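Long-range contacts in D-alanyl-D-alanine carboxypeptidase (Streptococcus pneumoniae R6, PDB 1XP4), which probably removes C-terminal D-alanyl residues from sugar-peptide cell-wall precursors as a serine-type carboxypeptidase of the peptidase S11 family: residues A[120-128]-A[139-147]; A[130-138]-A[169-179]. All blocks are in the same frame, centred on the assembly; numbering follows the deposited sequence.

Contact 1 (A[120-128]-A[139-147])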
ATOM      1  N   GLU A 120      21.599  -0.238  -9.802  1.00 11.29           N
ATOM      2  CA  GLU A 120      20.776   0.203  -8.697  1.00 13.32           C
ATOM      3  C   GLU A 120      20.609   1.730  -8.783  1.00 14.05           C
ATOM      4  O   GLU A 120      19.544   2.263  -8.478  1.00 12.17           O
ATOM      5  CB  GLU A 120      21.413  -0.206  -7.367  1.00 11.10           C
ATOM      6  CG  GLU A 120      20.600   0.231  -6.173  1.00 14.34           C
ATOM      7  CD  GLU A 120      21.067  -0.375  -4.870  1.00 15.54           C
ATOM      8  OE1 GLU A 120      22.299  -0.483  -4.675  1.00 16.27           O
ATOM      9  OE2 GLU A 120      20.196  -0.721  -4.036  1.00 15.38           O
ATOM     10  N   LYS A 121      21.651   2.429  -9.224  1.00 15.88           N
ATOM     11  CA  LYS A 121      21.581   3.879  -9.337  1.00 17.78           C
ATOM     12  C   LYS A 121      20.447   4.338 -10.236  1.00 19.31           C
ATOM     13  O   LYS A 121      19.650   5.196  -9.854  1.00 19.19           O
ATOM     14  CB  LYS A 121      22.872   4.465  -9.893  1.00 18.66           C
ATOM     15  CG  LYS A 121      22.728   5.963 -10.100  1.00 24.16           C
ATOM     16  CD  LYS A 121      23.853   6.592 -10.906  1.00 27.75           C
ATOM     17  CE  LYS A 121      23.607   8.101 -11.085  1.00 24.78           C
ATOM     18  NZ  LYS A 121      22.303   8.395 -11.742  1.00 18.76           N
ATOM     19  N   ASP A 122      20.398   3.798 -11.449  1.00 19.58           N
ATOM     20  CA  ASP A 122      19.344   4.174 -12.378  1.00 19.95           C
ATOM     21  C   ASP A 122      18.010   3.817 -11.754  1.00 18.52           C
ATOM     22  O   ASP A 122      17.059   4.598 -11.823  1.00 18.43           O
ATOM     23  CB  ASP A 122      19.508   3.450 -13.719  1.00 22.73           C
ATOM     24  CG  ASP A 122      20.780   3.861 -14.451  1.00 26.97           C
ATOM     25  OD1 ASP A 122      21.024   5.079 -14.587  1.00 26.18           O
ATOM     26  OD2 ASP A 122      21.535   2.968 -14.898  1.00 30.68           O
ATOM     27  N   PHE A 123      17.941   2.644 -11.129  1.00 15.91           N
ATOM     28  CA  PHE A 123      16.698   2.229 -10.488  1.00 15.80           C
ATOM     29  C   PHE A 123      16.269   3.260  -9.432  1.00 13.11           C
ATOM     30  O   PHE A 123      15.089   3.601  -9.334  1.00 10.74           O
ATOM     31  CB  PHE A 123      16.842   0.849  -9.837  1.00 14.31           C
ATOM     32  CG  PHE A 123      15.528   0.203  -9.528  1.00 12.70           C
ATOM     33  CD1 PHE A 123      14.815  -0.460 -10.520  1.00 14.51           C
ATOM     34  CD2 PHE A 123      14.974   0.295  -8.258  1.00 13.67           C
ATOM     35  CE1 PHE A 123      13.565  -1.023 -10.252  1.00 12.24           C
ATOM     36  CE2 PHE A 123      13.724  -0.263  -7.978  1.00 13.62           C
ATOM     37  CZ  PHE A 123      13.020  -0.924  -8.980  1.00 12.30           C
ATOM     38  N   VAL A 124      17.226   3.758  -8.651  1.00 10.59           N
ATOM     39  CA  VAL A 124      16.914   4.757  -7.634  1.00 11.55           C
ATOM     40  C   VAL A 124      16.319   6.019  -8.270  1.00 13.63           C
ATOM     41  O   VAL A 124      15.370   6.608  -7.742  1.00 13.36           O
ATOM     42  CB  VAL A 124      18.160   5.154  -6.803  1.00 10.59           C
ATOM     43  CG1 VAL A 124      17.825   6.352  -5.911  1.00  9.79           C
ATOM     44  CG2 VAL A 124      18.622   3.965  -5.941  1.00  7.81           C
ATOM     45  N   ASP A 125      16.872   6.434  -9.405  1.00 14.11           N
ATOM     46  CA  ASP A 125      16.352   7.607 -10.074  1.00 14.82           C
ATOM     47  C   ASP A 125      14.918   7.314 -10.480  1.00 17.46           C
ATOM     48  O   ASP A 125      14.068   8.208 -10.499  1.00 17.43           O
ATOM     49  CB  ASP A 125      17.198   7.948 -11.299  1.00 17.45           C
ATOM     50  CG  ASP A 125      18.600   8.418 -10.931  1.00 20.55           C
ATOM     51  OD1 ASP A 125      18.756   9.101  -9.892  1.00 19.78           O
ATOM     52  OD2 ASP A 125      19.545   8.116 -11.689  1.00 24.32           O
HETATM   53  N   MSE A 126      14.645   6.055 -10.799  1.00 17.99           N
HETATM   54  CA  MSE A 126      13.300   5.669 -11.180  1.00 18.85           C
HETATM   55  C   MSE A 126      12.382   5.779  -9.971  1.00 21.14           C
HETATM   56  O   MSE A 126      11.257   6.275 -10.082  1.00 23.73           O
HETATM   57  CB  MSE A 126      13.276   4.238 -11.727  1.00 20.52           C
HETATM   58  CG  MSE A 126      13.711   4.117 -13.179  1.00 21.46           C
HETATM   59 SE   MSE A 126      13.724   2.304 -13.855  1.00 29.50          SE
HETATM   60  CE  MSE A 126      11.873   1.855 -13.553  1.00 25.50           C
HETATM   61  N   MSE A 127      12.846   5.327  -8.809  1.00 20.54           N
HETATM   62  CA  MSE A 127      11.989   5.418  -7.639  1.00 20.61           C
HETATM   63  C   MSE A 127      11.851   6.859  -7.156  1.00 19.53           C
HETATM   64  O   MSE A 127      10.851   7.218  -6.524  1.00 20.20           O
HETATM   65  CB  MSE A 127      12.453   4.462  -6.514  1.00 20.50           C
HETATM   66  CG  MSE A 127      13.938   4.172  -6.415  1.00 21.08           C
HETATM   67 SE   MSE A 127      14.378   2.541  -5.393  1.00 22.14          SE
HETATM   68  CE  MSE A 127      13.472   2.921  -3.726  1.00 22.58           C
ATOM     69  N   ARG A 128      12.831   7.700  -7.471  1.00 16.96           N
ATOM     70  CA  ARG A 128      12.742   9.104  -7.080  1.00 14.48           C
ATOM     71  C   ARG A 128      11.674   9.764  -7.943  1.00 13.35           C
ATOM     72  O   ARG A 128      10.918  10.617  -7.481  1.00 13.13           O
ATOM     73  CB  ARG A 128      14.074   9.826  -7.290  1.00 10.66           C
ATOM     74  CG  ARG A 128      15.148   9.420  -6.323  1.00 15.40           C
ATOM     75  CD  ARG A 128      16.438  10.185  -6.541  1.00 15.35           C
ATOM     76  NE  ARG A 128      17.442   9.817  -5.546  1.00 19.83           N
ATOM     77  CZ  ARG A 128      18.648  10.371  -5.459  1.00 20.53           C
ATOM     78  NH1 ARG A 128      18.998  11.323  -6.312  1.00 20.87           N
ATOM     79  NH2 ARG A 128      19.505   9.975  -4.521  1.00 18.67           N
ATOM     80  N   ALA A 139      10.745  12.828   0.148  1.00 22.42           N
ATOM     81  CA  ALA A 139      11.485  11.588   0.316  1.00 22.19           C
ATOM     82  C   ALA A 139      12.982  11.696   0.021  1.00 23.64           C
ATOM     83  O   ALA A 139      13.438  12.598  -0.688  1.00 23.42           O
ATOM     84  CB  ALA A 139      10.874  10.507  -0.553  1.00 22.45           C
ATOM     85  N   THR A 140      13.734  10.757   0.589  1.00 22.49           N
ATOM     86  CA  THR A 140      15.175  10.666   0.404  1.00 21.66           C
ATOM     87  C   THR A 140      15.476   9.219   0.064  1.00 21.07           C
ATOM     88  O   THR A 140      15.416   8.353   0.938  1.00 22.58           O
ATOM     89  CB  THR A 140      15.938  11.006   1.683  1.00 22.68           C
ATOM     90  OG1 THR A 140      15.712  12.379   2.023  1.00 22.68           O
ATOM     91  CG2 THR A 140      17.430  10.755   1.487  1.00 17.88           C
ATOM     92  N   VAL A 141      15.793   8.954  -1.198  1.00 18.56           N
ATOM     93  CA  VAL A 141      16.083   7.594  -1.624  1.00 17.23           C
ATOM     94  C   VAL A 141      17.476   7.478  -2.213  1.00 16.11           C
ATOM     95  O   VAL A 141      17.804   8.127  -3.206  1.00 15.92           O
ATOM     96  CB  VAL A 141      15.060   7.096  -2.683  1.00 19.62           C
ATOM     97  CG1 VAL A 141      15.327   5.623  -3.024  1.00 16.43           C
ATOM     98  CG2 VAL A 141      13.635   7.286  -2.167  1.00 16.22           C
ATOM     99  N   VAL A 142      18.289   6.634  -1.596  1.00 16.18           N
ATOM    100  CA  VAL A 142      19.647   6.416  -2.060  1.00 15.46           C
ATOM    101  C   VAL A 142      19.870   4.967  -2.508  1.00 18.03           C
ATOM    102  O   VAL A 142      20.802   4.687  -3.269  1.00 18.00           O
ATOM    103  CB  VAL A 142      20.667   6.799  -0.968  1.00 15.17           C
ATOM    104  CG1 VAL A 142      20.594   8.298  -0.726  1.00 11.10           C
ATOM    105  CG2 VAL A 142      20.387   6.021   0.333  1.00 10.38           C
ATOM    106  N   ASN A 143      19.028   4.049  -2.031  1.00 16.68           N
ATOM    107  CA  ASN A 143      19.140   2.651  -2.431  1.00 18.11           C
ATOM    108  C   ASN A 143      17.793   1.965  -2.529  1.00 17.62           C
ATOM    109  O   ASN A 143      16.775   2.504  -2.100  1.00 17.78           O
ATOM    110  CB  ASN A 143      20.080   1.856  -1.507  1.00 20.40           C
ATOM    111  CG  ASN A 143      19.789   2.059  -0.033  1.00 23.91           C
ATOM    112  OD1 ASN A 143      18.708   1.741   0.456  1.00 27.13           O
ATOM    113  ND2 ASN A 143      20.772   2.581   0.687  1.00 26.53           N
ATOM    114  N   THR A 144      17.800   0.770  -3.102  1.00 16.26           N
ATOM    115  CA  THR A 144      16.583   0.007  -3.309  1.00 14.96           C
ATOM    116  C   THR A 144      16.250  -0.966  -2.205  1.00 14.12           C
ATOM    117  O   THR A 144      15.200  -1.593  -2.243  1.00 14.56           O
ATOM    118  CB  THR A 144      16.679  -0.818  -4.583  1.00 15.40           C
ATOM    119  OG1 THR A 144      17.673  -1.836  -4.407  1.00 17.03           O
ATOM    120  CG2 THR A 144      17.077   0.055  -5.743  1.00 17.05           C
ATOM    121  N   THR A 145      17.129  -1.102  -1.224  1.00 17.00           N
ATOM    122  CA  THR A 145      16.902  -2.067  -0.154  1.00 18.18           C
ATOM    123  C   THR A 145      16.383  -1.515   1.159  1.00 18.48           C
ATOM    124  O   THR A 145      15.459  -2.068   1.744  1.00 21.49           O
ATOM    125  CB  THR A 145      18.186  -2.860   0.132  1.00 17.79           C
ATOM    126  OG1 THR A 145      19.215  -1.956   0.546  1.00 21.42           O
ATOM    127  CG2 THR A 145      18.655  -3.581  -1.119  1.00 18.73           C
ATOM    128  N   GLY A 146      16.976  -0.428   1.629  1.00 19.12           N
ATOM    129  CA  GLY A 146      16.543   0.136   2.892  1.00 18.93           C
ATOM    130  C   GLY A 146      17.677   0.020   3.887  1.00 19.94           C
ATOM    131  O   GLY A 146      17.593   0.530   5.004  1.00 23.12           O
ATOM    132  N   LEU A 147      18.742  -0.666   3.486  1.00 18.19           N
ATOM    133  CA  LEU A 147      19.913  -0.817   4.340  1.00 17.83           C
ATOM    134  C   LEU A 147      20.576   0.556   4.487  1.00 19.58           C
ATOM    135  O   LEU A 147      20.221   1.520   3.798  1.00 20.52           O
ATOM    136  CB  LEU A 147      20.939  -1.752   3.698  1.00 13.02           C
ATOM    137  CG  LEU A 147      20.624  -3.189   3.312  1.00  8.63           C
ATOM    138  CD1 LEU A 147      21.516  -3.582   2.138  1.00  8.16           C
ATOM    139  CD2 LEU A 147      20.848  -4.100   4.491  1.00  8.55           C
TER
HETATM  140  O   HOH W   1      21.530  -1.483  -1.547  1.00  8.00           O
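Beside the predicted active site of this S11 peptidase, E120, V124, M127 and R128 on helix 120-133 hold the loop 139-147, which brings T145 up to K44. Two polar grips, one near each end of the helical segment, enclose an apolar patch. In the first, E120 OE2 accepts from both the hydroxyl and the amide of T144: OG1 lies 2.8 Å from it and T144 N 3.0 Å, the latter with a nearly straight N-H...O angle of 169°. Both donors meet OE2 on its anti side, but from opposite faces of the carboxylate plane. T144 can use both because its chi1 of 67° sets OG1 between its own backbone N and carbonyl carbon, while CG2 turns into the apolar patch. A water bridges the same OE2 to T145 OG1, and OE1 is hydrogen-bonded to Y71 OH.

In the second grip R128, its chain extended from CG to NE, turns the edge formed by NE and NH2 onto one carbonyl oxygen: NE to V141 O is 2.9 Å and NH2 to V141 O 2.8 Å. That oxygen lies only 3° out of the guanidinium plane, as expected of a two-nitrogen grip on a single atom.

Between the grips, V124 CG1 packs on V141 CG1 at 3.9 Å. M127, a selenomethionine, bends at its last torsion and brings CE beside the same V141 CG1, while its SE lies 3.7 Å from T144 CG2. The F123 ring meets that methyl obliquely. Around T144 the loop turns on itself: N143 OD1 accepts from G146 N, an Asx motif. With hydroxyl, amide and water donors on OE2, the buried E120 is consistent with a charged carboxylate fixing the backbone at T144, next to T145, whose carbonyl receives K44 NZ.

Contact 2 (A[130-138]-A[169-179])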
ATOM      1  N   LYS A 130       9.118   8.167  -9.547  1.00 18.78           N
ATOM      2  CA  LYS A 130       7.829   7.584  -9.201  1.00 18.80           C
ATOM      3  C   LYS A 130       7.231   8.265  -7.970  1.00 20.04           C
ATOM      4  O   LYS A 130       6.042   8.575  -7.938  1.00 21.67           O
ATOM      5  CB  LYS A 130       7.988   6.085  -8.945  1.00 19.96           C
ATOM      6  CG  LYS A 130       6.698   5.378  -8.574  1.00 23.56           C
ATOM      7  CD  LYS A 130       5.606   5.576  -9.629  1.00 28.08           C
ATOM      8  CE  LYS A 130       5.922   4.875 -10.951  1.00 28.87           C
ATOM      9  NZ  LYS A 130       4.762   4.929 -11.899  1.00 29.40           N
ATOM     10  N   LEU A 131       8.048   8.500  -6.950  1.00 20.42           N
ATOM     11  CA  LEU A 131       7.539   9.153  -5.759  1.00 20.16           C
ATOM     12  C   LEU A 131       7.015  10.551  -6.099  1.00 20.70           C
ATOM     13  O   LEU A 131       5.980  10.971  -5.582  1.00 21.80           O
ATOM     14  CB  LEU A 131       8.625   9.236  -4.677  1.00 19.55           C
ATOM     15  CG  LEU A 131       9.060   7.925  -4.002  1.00 17.33           C
ATOM     16  CD1 LEU A 131      10.057   8.234  -2.896  1.00 15.97           C
ATOM     17  CD2 LEU A 131       7.864   7.205  -3.415  1.00 14.99           C
ATOM     18  N   LEU A 132       7.719  11.268  -6.971  1.00 20.71           N
ATOM     19  CA  LEU A 132       7.289  12.612  -7.348  1.00 20.64           C
ATOM     20  C   LEU A 132       5.957  12.574  -8.075  1.00 21.53           C
ATOM     21  O   LEU A 132       5.166  13.508  -7.979  1.00 24.22           O
ATOM     22  CB  LEU A 132       8.342  13.288  -8.223  1.00 21.42           C
ATOM     23  CG  LEU A 132       9.612  13.697  -7.477  1.00 23.24           C
ATOM     24  CD1 LEU A 132      10.619  14.289  -8.443  1.00 23.85           C
ATOM     25  CD2 LEU A 132       9.254  14.696  -6.390  1.00 20.85           C
ATOM     26  N   GLU A 133       5.719  11.496  -8.813  1.00 21.40           N
ATOM     27  CA  GLU A 133       4.464  11.315  -9.531  1.00 21.45           C
ATOM     28  C   GLU A 133       3.339  11.238  -8.509  1.00 21.42           C
ATOM     29  O   GLU A 133       2.293  11.866  -8.653  1.00 23.10           O
ATOM     30  CB  GLU A 133       4.479  10.003 -10.299  1.00 22.46           C
ATOM     31  CG  GLU A 133       4.731  10.115 -11.765  1.00 26.96           C
ATOM     32  CD  GLU A 133       4.631   8.764 -12.432  1.00 31.55           C
ATOM     33  OE1 GLU A 133       3.630   8.056 -12.182  1.00 31.47           O
ATOM     34  OE2 GLU A 133       5.549   8.410 -13.203  1.00 36.51           O
ATOM     35  N   TRP A 134       3.572  10.441  -7.476  1.00 20.87           N
ATOM     36  CA  TRP A 134       2.603  10.239  -6.422  1.00 18.69           C
ATOM     37  C   TRP A 134       2.407  11.446  -5.511  1.00 18.07           C
ATOM     38  O   TRP A 134       1.617  11.396  -4.571  1.00 21.39           O
ATOM     39  CB  TRP A 134       3.006   9.017  -5.599  1.00 20.95           C
ATOM     40  CG  TRP A 134       2.959   7.724  -6.373  1.00 24.03           C
ATOM     41  CD1 TRP A 134       2.139   7.431  -7.427  1.00 24.54           C
ATOM     42  CD2 TRP A 134       3.691   6.524  -6.088  1.00 26.02           C
ATOM     43  NE1 TRP A 134       2.305   6.123  -7.811  1.00 25.94           N
ATOM     44  CE2 TRP A 134       3.245   5.538  -7.006  1.00 28.28           C
ATOM     45  CE3 TRP A 134       4.661   6.174  -5.141  1.00 22.98           C
ATOM     46  CZ2 TRP A 134       3.755   4.232  -7.009  1.00 27.50           C
ATOM     47  CZ3 TRP A 134       5.165   4.877  -5.143  1.00 25.08           C
ATOM     48  CH2 TRP A 134       4.706   3.920  -6.068  1.00 26.62           C
ATOM     49  N   GLY A 135       3.117  12.530  -5.776  1.00 14.74           N
ATOM     50  CA  GLY A 135       2.951  13.704  -4.945  1.00 17.78           C
ATOM     51  C   GLY A 135       3.802  13.710  -3.694  1.00 20.67           C
ATOM     52  O   GLY A 135       3.626  14.560  -2.822  1.00 24.31           O
ATOM     53  N   ILE A 136       4.721  12.759  -3.589  1.00 20.58           N
ATOM     54  CA  ILE A 136       5.599  12.704  -2.432  1.00 21.45           C
ATOM     55  C   ILE A 136       6.866  13.441  -2.836  1.00 22.64           C
ATOM     56  O   ILE A 136       7.612  12.976  -3.687  1.00 22.68           O
ATOM     57  CB  ILE A 136       5.943  11.248  -2.057  1.00 21.68           C
ATOM     58  CG1 ILE A 136       4.657  10.493  -1.714  1.00 17.03           C
ATOM     59  CG2 ILE A 136       6.939  11.224  -0.897  1.00 18.37           C
ATOM     60  CD1 ILE A 136       4.855   9.026  -1.493  1.00 15.72           C
ATOM     61  N   GLN A 137       7.106  14.594  -2.227  1.00 24.57           N
ATOM     62  CA  GLN A 137       8.278  15.381  -2.576  1.00 25.92           C
ATOM     63  C   GLN A 137       9.214  15.642  -1.412  1.00 25.16           C
ATOM     64  O   GLN A 137      10.051  16.540  -1.471  1.00 26.58           O
ATOM     65  CB  GLN A 137       7.836  16.705  -3.210  1.00 29.00           C
ATOM     66  CG  GLN A 137       6.640  17.356  -2.520  1.00 35.42           C
ATOM     67  CD  GLN A 137       6.049  18.506  -3.323  1.00 38.16           C
ATOM     68  OE1 GLN A 137       5.620  18.325  -4.464  1.00 39.09           O
ATOM     69  NE2 GLN A 137       6.024  19.696  -2.726  1.00 38.14           N
ATOM     70  N   ASP A 138       9.091  14.848  -0.359  1.00 24.11           N
ATOM     71  CA  ASP A 138       9.950  15.029   0.799  1.00 22.64           C
ATOM     72  C   ASP A 138      10.775  13.775   1.079  1.00 23.31           C
ATOM     73  O   ASP A 138      11.441  13.673   2.110  1.00 23.60           O
ATOM     74  CB  ASP A 138       9.097  15.402   2.012  1.00 24.03           C
ATOM     75  CG  ASP A 138       8.199  14.269   2.482  1.00 27.00           C
ATOM     76  OD1 ASP A 138       7.836  13.404   1.651  1.00 26.79           O
ATOM     77  OD2 ASP A 138       7.846  14.260   3.685  1.00 25.43           O
ATOM     78  N   SER A 169       7.956   9.664   5.230  1.00 15.42           N
ATOM     79  CA  SER A 169       7.088   9.884   6.379  1.00 16.84           C
ATOM     80  C   SER A 169       6.060   8.748   6.400  1.00 16.54           C
ATOM     81  O   SER A 169       5.870   8.070   5.387  1.00 15.67           O
ATOM     82  CB  SER A 169       6.389  11.245   6.273  1.00 17.51           C
ATOM     83  OG  SER A 169       5.396  11.254   5.262  1.00 19.81           O
ATOM     84  N   ALA A 170       5.415   8.521   7.542  1.00 15.25           N
ATOM     85  CA  ALA A 170       4.420   7.457   7.622  1.00 15.38           C
ATOM     86  C   ALA A 170       3.330   7.771   6.597  1.00 15.97           C
ATOM     87  O   ALA A 170       2.784   6.872   5.950  1.00 15.67           O
ATOM     88  CB  ALA A 170       3.835   7.378   9.028  1.00 14.75           C
ATOM     89  N   TYR A 171       3.034   9.060   6.453  1.00 15.20           N
ATOM     90  CA  TYR A 171       2.041   9.545   5.492  1.00 15.63           C
ATOM     91  C   TYR A 171       2.482   9.090   4.100  1.00 16.70           C
ATOM     92  O   TYR A 171       1.709   8.482   3.353  1.00 15.68           O
ATOM     93  CB  TYR A 171       1.994  11.073   5.532  1.00 15.35           C
ATOM     94  CG  TYR A 171       0.998  11.724   4.601  1.00 18.05           C
ATOM     95  CD1 TYR A 171      -0.324  11.930   4.998  1.00 21.27           C
ATOM     96  CD2 TYR A 171       1.386  12.188   3.340  1.00 17.14           C
ATOM     97  CE1 TYR A 171      -1.234  12.588   4.168  1.00 18.74           C
ATOM     98  CE2 TYR A 171       0.485  12.843   2.506  1.00 16.89           C
ATOM     99  CZ  TYR A 171      -0.822  13.042   2.929  1.00 17.40           C
ATOM    100  OH  TYR A 171      -1.720  13.709   2.124  1.00 17.94           O
ATOM    101  N   ASP A 172       3.734   9.398   3.763  1.00 14.12           N
ATOM    102  CA  ASP A 172       4.296   9.011   2.482  1.00 15.21           C
ATOM    103  C   ASP A 172       4.192   7.501   2.282  1.00 15.33           C
ATOM    104  O   ASP A 172       3.773   7.036   1.217  1.00 16.21           O
ATOM    105  CB  ASP A 172       5.762   9.431   2.390  1.00 18.99           C
ATOM    106  CG  ASP A 172       5.932  10.930   2.287  1.00 22.44           C
ATOM    107  OD1 ASP A 172       5.089  11.575   1.633  1.00 25.30           O
ATOM    108  OD2 ASP A 172       6.918  11.463   2.840  1.00 21.75           O
ATOM    109  N   VAL A 173       4.568   6.737   3.306  1.00 12.39           N
ATOM    110  CA  VAL A 173       4.508   5.281   3.222  1.00 10.86           C
ATOM    111  C   VAL A 173       3.089   4.809   2.933  1.00 11.68           C
ATOM    112  O   VAL A 173       2.885   3.926   2.098  1.00 13.02           O
ATOM    113  CB  VAL A 173       5.004   4.627   4.516  1.00  8.52           C
ATOM    114  CG1 VAL A 173       4.942   3.128   4.392  1.00  7.37           C
ATOM    115  CG2 VAL A 173       6.436   5.050   4.789  1.00 13.23           C
ATOM    116  N   ALA A 174       2.114   5.401   3.620  1.00 11.33           N
ATOM    117  CA  ALA A 174       0.715   5.049   3.422  1.00  9.81           C
ATOM    118  C   ALA A 174       0.378   5.177   1.941  1.00  9.56           C
ATOM    119  O   ALA A 174      -0.216   4.279   1.343  1.00 12.42           O
ATOM    120  CB  ALA A 174      -0.173   5.974   4.236  1.00  8.29           C
ATOM    121  N   ILE A 175       0.757   6.304   1.351  1.00  7.98           N
ATOM    122  CA  ILE A 175       0.499   6.540  -0.061  1.00  7.80           C
ATOM    123  C   ILE A 175       1.105   5.393  -0.883  1.00  8.86           C
ATOM    124  O   ILE A 175       0.418   4.760  -1.682  1.00 10.43           O
ATOM    125  CB  ILE A 175       1.079   7.918  -0.487  1.00  6.62           C
ATOM    126  CG1 ILE A 175       0.226   9.036   0.144  1.00  7.68           C
ATOM    127  CG2 ILE A 175       1.134   8.029  -2.010  1.00  1.00           C
ATOM    128  CD1 ILE A 175       0.727  10.482  -0.084  1.00  6.19           C
ATOM    129  N   VAL A 176       2.383   5.112  -0.662  1.00  7.83           N
ATOM    130  CA  VAL A 176       3.066   4.030  -1.362  1.00  8.48           C
ATOM    131  C   VAL A 176       2.305   2.708  -1.223  1.00  9.64           C
ATOM    132  O   VAL A 176       1.959   2.057  -2.212  1.00 11.72           O
ATOM    133  CB  VAL A 176       4.494   3.841  -0.805  1.00  8.74           C
ATOM    134  CG1 VAL A 176       5.126   2.571  -1.388  1.00  5.80           C
ATOM    135  CG2 VAL A 176       5.338   5.077  -1.130  1.00  4.32           C
ATOM    136  N   ALA A 177       2.052   2.305   0.012  1.00 10.15           N
ATOM    137  CA  ALA A 177       1.328   1.067   0.250  1.00 11.02           C
ATOM    138  C   ALA A 177      -0.012   1.094  -0.489  1.00 12.28           C
ATOM    139  O   ALA A 177      -0.382   0.128  -1.162  1.00 13.10           O
ATOM    140  CB  ALA A 177       1.109   0.872   1.746  1.00  9.78           C
ATOM    141  N   ARG A 178      -0.738   2.202  -0.383  1.00 11.49           N
ATOM    142  CA  ARG A 178      -2.028   2.281  -1.050  1.00 11.58           C
ATOM    143  C   ARG A 178      -1.917   2.129  -2.564  1.00 13.02           C
ATOM    144  O   ARG A 178      -2.630   1.320  -3.163  1.00 14.03           O
ATOM    145  CB  ARG A 178      -2.732   3.592  -0.724  1.00 11.31           C
ATOM    146  CG  ARG A 178      -4.149   3.639  -1.251  1.00 10.60           C
ATOM    147  CD  ARG A 178      -4.776   5.022  -1.095  1.00 13.62           C
ATOM    148  NE  ARG A 178      -6.120   5.054  -1.669  1.00 14.11           N
ATOM    149  CZ  ARG A 178      -6.537   5.967  -2.540  1.00 12.98           C
ATOM    150  NH1 ARG A 178      -5.724   6.935  -2.935  1.00 14.36           N
ATOM    151  NH2 ARG A 178      -7.758   5.891  -3.041  1.00 13.78           N
ATOM    152  N   ASN A 179      -1.029   2.897  -3.186  1.00 12.30           N
ATOM    153  CA  ASN A 179      -0.876   2.814  -4.630  1.00 13.14           C
ATOM    154  C   ASN A 179      -0.500   1.411  -5.084  1.00 15.25           C
ATOM    155  O   ASN A 179      -0.978   0.932  -6.115  1.00 13.04           O
ATOM    156  CB  ASN A 179       0.169   3.812  -5.113  1.00 15.27           C
ATOM    157  CG  ASN A 179      -0.273   5.235  -4.915  1.00 17.02           C
ATOM    158  OD1 ASN A 179      -1.467   5.512  -4.890  1.00 16.06           O
ATOM    159  ND2 ASN A 179       0.684   6.152  -4.782  1.00 18.04           N
TER
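The indole of W134 is sandwiched between amide and alkyl groups: N179 ND2 sits over one face, 3.1 Å above the plane, and K130 CD covers the opposite face. The ring lies where the C-terminal end of helix 120-133, closed by a Schellman motif with G135 at positive phi, packs on the face of helix 170-183 that carries D172, I175, V176 and N179. Relative to the whole indole both groups are offset toward the rim; ND2 is over the five-membered ring, nearly equidistant from its atoms, with CG at 3.2 Å and NE1 at 3.4 Å. The amide plane is tilted 47° to the ring, so this is no flat stack. V176 CG2 approaches CZ3 obliquely, and the ring of Y49, on helix 44-57, makes an edge-to-face contact with the indole.

After the Schellman turn the chain runs toward the N-terminal end of the second helix, and I136 points into it. Its CG1 is anti to the carbonyl carbon (chi1 -61°), and the extended chain carries CD1 to 3.9 Å from I175 CG2 and 4.0 Å from V176 CG2. L131 CD2 meets the same V176 methyl, also at 4.0 Å, so V176 CG2 is shared by L131, W134 and I136. V176 also touches L45 and I46 of helix 44-57.

Farther along, the contact becomes polar. The carboxyl groups of D138 and D172 face each other, coming from opposite directions, and the methyl I136 CG2 packs beside D172 OD1. D172 also belongs to a capping box at the start of its helix: D172 N donates to S169 OG at 2.9 Å, and S169 N returns a bond to D172 OD2 at 3.2 Å, meeting that oxygen on its anti side, 22° out of the carboxylate plane.

Contacts 1 and 2 use successive parts of helix 120-133, and their centres lie about 14 Å apart. The chain between the helix and the loop 139-147 belongs to contact 2, so the two cross along the sequence. They meet at L131, whose CD1 is 3.4 Å from A139 CB and 3.8 Å from V141 CG2. Helix 44-57 is a second common element: I46 touches M127 of contact 1 and V176 of contact 2. Contact 1 is the nearer to the predicted catalytic centre, with the T145 side chain about 4 Å from K44 and 6 Å from S41, whereas V176 stays about 9 Å from both K44 and K224.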